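Local structure of cysteine hydrolase (6KUA) at residues A[108-113]-A[139-144]; A[50-55]-A[100-105]. The protein hydrolyses nicotinamide to nicotinic acid and ammonia, as a zinc-containing nicotinamidase of the isochorismatase-like cysteine hydrolase family. All blocks are in the same frame, centred on the assembly; numbering follows the deposited sequence.

Contact 1 (A[108-113]-A[139-144])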
loop_
_atom_site.group_PDB
_atom_site.type_symbol
_atom_site.label_atom_id
_atom_site.label_comp_id
_atom_site.label_asym_id
_atom_site.label_seq_id
_atom_site.Cartn_x
_atom_site.Cartn_y
_atom_site.Cartn_z
ATOM N N ASP A 108 -3.555 3.214 12.470
ATOM C CA ASP A 108 -2.444 3.732 11.676
ATOM C C ASP A 108 -2.918 4.896 10.812
ATOM O O ASP A 108 -3.767 4.723 9.936
ATOM C CB ASP A 108 -1.878 2.599 10.817
ATOM C CG ASP A 108 -0.809 3.051 9.811
ATOM O OD1 ASP A 108 -0.393 4.239 9.774
ATOM O OD2 ASP A 108 -0.369 2.168 9.038
ATOM N N SER A 109 -2.319 6.067 11.024
ATOM C CA SER A 109 -2.715 7.284 10.320
ATOM C C SER A 109 -2.473 7.212 8.814
ATOM O O SER A 109 -3.051 8.015 8.068
ATOM C CB SER A 109 -1.947 8.474 10.900
ATOM O OG SER A 109 -2.303 8.715 12.262
ATOM N N PHE A 110 -1.627 6.289 8.350
ATOM C CA PHE A 110 -1.341 6.153 6.928
ATOM C C PHE A 110 -2.257 5.155 6.220
ATOM O O PHE A 110 -2.300 5.149 4.985
ATOM C CB PHE A 110 0.108 5.712 6.708
ATOM C CG PHE A 110 1.134 6.740 7.114
ATOM C CD1 PHE A 110 1.520 6.878 8.444
ATOM C CD2 PHE A 110 1.719 7.565 6.161
ATOM C CE1 PHE A 110 2.491 7.824 8.817
ATOM C CE2 PHE A 110 2.685 8.523 6.526
ATOM C CZ PHE A 110 3.066 8.648 7.853
ATOM N N PHE A 111 -2.975 4.309 6.958
ATOM C CA PHE A 111 -3.750 3.252 6.319
ATOM C C PHE A 111 -5.017 3.812 5.691
ATOM O O PHE A 111 -5.811 4.475 6.360
ATOM C CB PHE A 111 -4.101 2.155 7.316
ATOM C CG PHE A 111 -4.768 0.984 6.669
ATOM C CD1 PHE A 111 -4.022 0.056 5.963
ATOM C CD2 PHE A 111 -6.148 0.850 6.703
ATOM C CE1 PHE A 111 -4.637 -1.013 5.335
ATOM C CE2 PHE A 111 -6.769 -0.221 6.070
ATOM C CZ PHE A 111 -6.017 -1.144 5.394
ATOM N N GLY A 112 -5.198 3.558 4.399
ATOM C CA GLY A 112 -6.380 4.024 3.695
ATOM C C GLY A 112 -6.546 5.531 3.630
ATOM O O GLY A 112 -7.651 6.012 3.371
ATOM N N THR A 113 -5.482 6.295 3.854
ATOM C CA THR A 113 -5.523 7.748 3.805
ATOM C C THR A 113 -4.540 8.267 2.762
ATOM O O THR A 113 -3.671 7.528 2.292
ATOM C CB THR A 113 -5.180 8.371 5.167
ATOM O OG1 THR A 113 -3.763 8.256 5.368
ATOM C CG2 THR A 113 -5.974 7.681 6.320
ATOM N N LEU A 139 1.999 4.354 17.866
ATOM C CA LEU A 139 2.888 3.257 17.482
ATOM C C LEU A 139 2.611 2.796 16.054
ATOM O O LEU A 139 3.532 2.667 15.239
ATOM C CB LEU A 139 2.718 2.082 18.461
ATOM C CG LEU A 139 3.294 0.733 17.997
ATOM C CD1 LEU A 139 4.801 0.744 18.117
ATOM C CD2 LEU A 139 2.706 -0.468 18.782
ATOM N N HIS A 140 1.338 2.528 15.740
ATOM C CA HIS A 140 0.989 2.078 14.396
ATOM C C HIS A 140 1.346 3.133 13.354
ATOM O O HIS A 140 1.828 2.801 12.263
ATOM C CB HIS A 140 -0.501 1.732 14.319
ATOM C CG HIS A 140 -0.880 0.485 15.066
ATOM N ND1 HIS A 140 -1.867 -0.370 14.625
ATOM C CD2 HIS A 140 -0.425 -0.040 16.234
ATOM C CE1 HIS A 140 -2.005 -1.368 15.484
ATOM N NE2 HIS A 140 -1.140 -1.197 16.464
ATOM N N THR A 141 1.081 4.406 13.659
ATOM C CA THR A 141 1.478 5.479 12.756
ATOM C C THR A 141 2.992 5.522 12.600
ATOM O O THR A 141 3.497 5.643 11.481
ATOM C CB THR A 141 0.942 6.818 13.272
ATOM O OG1 THR A 141 -0.490 6.780 13.278
ATOM C CG2 THR A 141 1.423 7.996 12.400
ATOM N N ALA A 142 3.734 5.392 13.712
ATOM C CA ALA A 142 5.197 5.450 13.651
ATOM C C ALA A 142 5.775 4.312 12.812
ATOM O O ALA A 142 6.736 4.513 12.061
ATOM C CB ALA A 142 5.789 5.415 15.064
ATOM N N ILE A 143 5.186 3.116 12.910
ATOM C CA ILE A 143 5.679 1.964 12.157
ATOM C C ILE A 143 5.498 2.174 10.658
ATOM O O ILE A 143 6.403 1.884 9.867
ATOM C CB ILE A 143 4.980 0.675 12.627
ATOM C CG1 ILE A 143 5.467 0.309 14.025
ATOM C CG2 ILE A 143 5.245 -0.461 11.625
ATOM C CD1 ILE A 143 4.571 -0.643 14.732
ATOM N N SER A 144 4.344 2.701 10.242
ATOM C CA SER A 144 4.155 3.003 8.827
ATOM C C SER A 144 5.092 4.113 8.356
ATOM O O SER A 144 5.615 4.046 7.239
ATOM C CB SER A 144 2.705 3.392 8.555
ATOM O OG SER A 144 1.955 2.215 8.310
HETATM O O HOH W 1 -3.736 0.203 12.446
HETATM O O HOH W 2 0.727 0.264 10.747
#

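Contact 2 (A[50-55]-A[100-105])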
loop_
_atom_site.group_PDB
_atom_site.type_symbol
_atom_site.label_atom_id
_atom_site.label_comp_id
_atom_site.label_asym_id
_atom_site.label_seq_id
_atom_site.Cartn_x
_atom_site.Cartn_y
_atom_site.Cartn_z
ATOM N N PHE A 50 -0.714 18.102 10.424
ATOM C CA PHE A 50 -1.797 17.194 10.066
ATOM C C PHE A 50 -2.468 16.736 11.351
ATOM O O PHE A 50 -1.807 16.171 12.231
ATOM C CB PHE A 50 -1.280 15.999 9.261
ATOM C CG PHE A 50 -0.630 16.374 7.955
ATOM C CD1 PHE A 50 0.644 16.929 7.928
ATOM C CD2 PHE A 50 -1.290 16.151 6.748
ATOM C CE1 PHE A 50 1.254 17.284 6.721
ATOM C CE2 PHE A 50 -0.691 16.492 5.526
ATOM C CZ PHE A 50 0.579 17.057 5.509
ATOM N N PHE A 51 -3.769 17.014 11.473
ATOM C CA PHE A 51 -4.580 16.489 12.560
ATOM C C PHE A 51 -5.277 15.226 12.060
ATOM O O PHE A 51 -6.072 15.286 11.115
ATOM C CB PHE A 51 -5.586 17.538 13.044
ATOM C CG PHE A 51 -4.940 18.748 13.678
ATOM C CD1 PHE A 51 -4.507 19.804 12.901
ATOM C CD2 PHE A 51 -4.756 18.814 15.053
ATOM C CE1 PHE A 51 -3.900 20.927 13.485
ATOM C CE2 PHE A 51 -4.163 19.910 15.640
ATOM C CZ PHE A 51 -3.732 20.973 14.857
ATOM N N LEU A 52 -4.932 14.086 12.658
ATOM C CA LEU A 52 -5.400 12.776 12.221
ATOM C C LEU A 52 -6.395 12.242 13.241
ATOM O O LEU A 52 -6.060 12.116 14.422
ATOM C CB LEU A 52 -4.229 11.813 12.052
ATOM C CG LEU A 52 -3.389 12.266 10.862
ATOM C CD1 LEU A 52 -1.924 12.405 11.251
ATOM C CD2 LEU A 52 -3.581 11.292 9.717
ATOM N N MET A 53 -7.606 11.914 12.782
ATOM C CA MET A 53 -8.719 11.655 13.691
ATOM C C MET A 53 -9.528 10.433 13.281
ATOM O O MET A 53 -10.014 10.353 12.152
ATOM C CB MET A 53 -9.642 12.873 13.760
ATOM C CG MET A 53 -8.946 14.109 14.309
ATOM S SD MET A 53 -8.717 13.982 16.087
ATOM C CE MET A 53 -10.185 13.053 16.487
ATOM N N ASP A 54 -9.670 9.499 14.216
ATOM C CA ASP A 54 -10.567 8.363 14.066
ATOM C C ASP A 54 -11.936 8.805 13.564
ATOM O O ASP A 54 -12.562 9.708 14.127
ATOM C CB ASP A 54 -10.719 7.647 15.413
ATOM C CG ASP A 54 -9.962 6.333 15.466
ATOM O OD1 ASP A 54 -9.864 5.663 14.404
ATOM O OD2 ASP A 54 -9.461 5.975 16.565
ATOM N N LEU A 55 -12.375 8.181 12.478
ATOM C CA LEU A 55 -13.722 8.364 11.962
ATOM C C LEU A 55 -14.601 7.265 12.537
ATOM O O LEU A 55 -14.199 6.099 12.558
ATOM C CB LEU A 55 -13.727 8.308 10.433
ATOM C CG LEU A 55 -15.030 8.741 9.757
ATOM C CD1 LEU A 55 -15.661 9.881 10.532
ATOM C CD2 LEU A 55 -14.808 9.136 8.306
ATOM N N HIS A 100 -3.913 20.615 7.947
ATOM C CA HIS A 100 -4.717 19.580 7.306
ATOM C C HIS A 100 -5.411 18.722 8.346
ATOM O O HIS A 100 -4.877 18.457 9.431
ATOM C CB HIS A 100 -3.879 18.670 6.412
ATOM C CG HIS A 100 -2.888 19.413 5.577
ATOM N ND1 HIS A 100 -3.085 19.662 4.237
ATOM C CD2 HIS A 100 -1.706 19.988 5.900
ATOM C CE1 HIS A 100 -2.055 20.343 3.765
ATOM N NE2 HIS A 100 -1.209 20.560 4.756
ATOM N N PHE A 101 -6.603 18.270 7.978
ATOM C CA PHE A 101 -7.424 17.421 8.820
ATOM C C PHE A 101 -7.778 16.189 8.011
ATOM O O PHE A 101 -8.346 16.305 6.922
ATOM C CB PHE A 101 -8.676 18.158 9.284
ATOM C CG PHE A 101 -9.360 17.506 10.441
ATOM C CD1 PHE A 101 -10.174 16.401 10.242
ATOM C CD2 PHE A 101 -9.191 17.998 11.729
ATOM C CE1 PHE A 101 -10.825 15.794 11.314
ATOM C CE2 PHE A 101 -9.827 17.401 12.805
ATOM C CZ PHE A 101 -10.656 16.299 12.595
ATOM N N ILE A 102 -7.435 15.018 8.531
ATOM C CA ILE A 102 -7.513 13.773 7.783
ATOM C C ILE A 102 -8.282 12.779 8.641
ATOM O O ILE A 102 -7.908 12.551 9.796
ATOM C CB ILE A 102 -6.110 13.239 7.444
ATOM C CG1 ILE A 102 -5.425 14.163 6.428
ATOM C CG2 ILE A 102 -6.167 11.798 6.946
ATOM C CD1 ILE A 102 -4.173 13.589 5.853
ATOM N N ASP A 103 -9.372 12.223 8.095
ATOM C CA ASP A 103 -10.093 11.127 8.738
ATOM C C ASP A 103 -9.397 9.804 8.453
ATOM O O ASP A 103 -8.974 9.544 7.324
ATOM C CB ASP A 103 -11.535 11.023 8.231
ATOM C CG ASP A 103 -12.340 12.278 8.453
ATOM O OD1 ASP A 103 -12.292 12.862 9.565
ATOM O OD2 ASP A 103 -13.053 12.667 7.504
ATOM N N LYS A 104 -9.289 8.965 9.473
ATOM C CA LYS A 104 -8.670 7.656 9.328
ATOM C C LYS A 104 -9.611 6.595 9.879
ATOM O O LYS A 104 -10.451 6.882 10.734
ATOM C CB LYS A 104 -7.303 7.581 10.042
ATOM C CG LYS A 104 -7.332 7.754 11.557
ATOM C CD LYS A 104 -5.906 7.822 12.086
ATOM C CE LYS A 104 -5.837 8.024 13.589
ATOM N NZ LYS A 104 -6.070 6.775 14.355
ATOM N N THR A 105 -9.493 5.372 9.349
ATOM C CA THR A 105 -10.385 4.280 9.718
ATOM C C THR A 105 -9.713 3.216 10.581
ATOM O O THR A 105 -10.414 2.369 11.142
ATOM C CB THR A 105 -10.995 3.624 8.458
ATOM O OG1 THR A 105 -9.963 3.124 7.586
ATOM C CG2 THR A 105 -11.876 4.632 7.683
#

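Contact 1 (A[108-113]-A[139-144])
Ser144 CB (3.7 Å from CD1) and Thr141 O (3.6 Å from CE1) meet the Phe110 ring obliquely, and the side chain of Thr141 crosses it at about a right angle, while Asp108 OD1 lies in the ring plane at the edge. Leu115 and Leu119 of helix 115-121 also pack on the ring. His140 meets the loop through its methylene; its ring has water 1 in plane at the edge, 2.9 Å from ND1 and also bonded to Asp108 N, and its NE2 is hydrogen-bonded to NE2 of His173 of the second subunit. Asp108 OD1 accepts from Phe110 N (2.8 Å, N-H...O 164°), the donor standing above the carboxylate plane, and so closes an Asx turn within a type I turn. With CG anti to the backbone N (chi1 173°), Asp108 OD2 reaches the helix, accepting from Ser144 OG; the modelled 2.4 Å is too short for its length to be trusted. Water 2 links OD2 to His140 O. Thr141 OG1 receives Ser109 N at 3.0 Å and Ser109 OG at 2.8 Å, and also bonds Cys137 O one helical turn back. Small hydroxyl residues suit this close approach, which fastens the loop between strand 99-104 and helix 115-121 to helix 137-147. The negative charge of the buried carboxylate, if present, is probably stabilised by the N-H, hydroxyl and water that donate to it.

Contact 2 (A[50-55]-A[100-105])
Strands 50-54 and 100-104 run parallel at 21°, joined by five backbone hydrogen bonds from Phe51 N to His100 O (2.7 Å) through to Leu55 N and Lys104 O. On the face of Phe50, Leu52 and Asp54, the Phe50 and His100 rings lie side by side in an offset stack, centroids 4.4 Å apart and planes at 11°. Large and apolar, Phe50 fits between the sheet and Leu115, Leu118 and Leu119 of helix 115-121. Ile102 sets CD1 at the edge of Phe50 and CG2 3.8 Å from Leu52 CD2; its branching lets one residue serve two neighbours. This is one outer pair of the five-stranded parallel sheet of the isochorismatase-like α/β fold, strand 99-104 forming the sheet's edge within the chain. On the other face Phe101, with CG anti to the backbone N (chi1 -164°), reaches Met53, whose CG lies 3.3 Å from Phe101 CZ; Phe51 O lies above one face of the same ring, offset toward its rim. At the C-terminal ends Asp54, its side chain about 3 Å from the zinc ion, faces Lys104 in a long salt bridge (OD1 to NZ 4.0 Å); the stronger partner of Lys104 NZ is Asp10, in a salt bridge.

Both contacts are largely buried, but contact 2 has an exposed margin at Leu55, Phe101 and Asp103, whereas no touching residue of contact 1 is fully exposed. Contact 2 lies within the sheet, where repeated backbone bonds set the register; contact 1 joins a loop to a helix mainly through side-chain hydroxyls, a carboxylate and water. The chain leaves strand 99-104 of contact 2 and soon enters the loop 108-113 of contact 1, and the two meet directly: Ser109 CB packs on Leu52 CD2 at 3.5 Å, and Ser109 CA lies against Lys104 CD. The charged end of contact 2 adjoins the zinc ion, while the His140 ring of contact 1 reaches His173 of the second subunit.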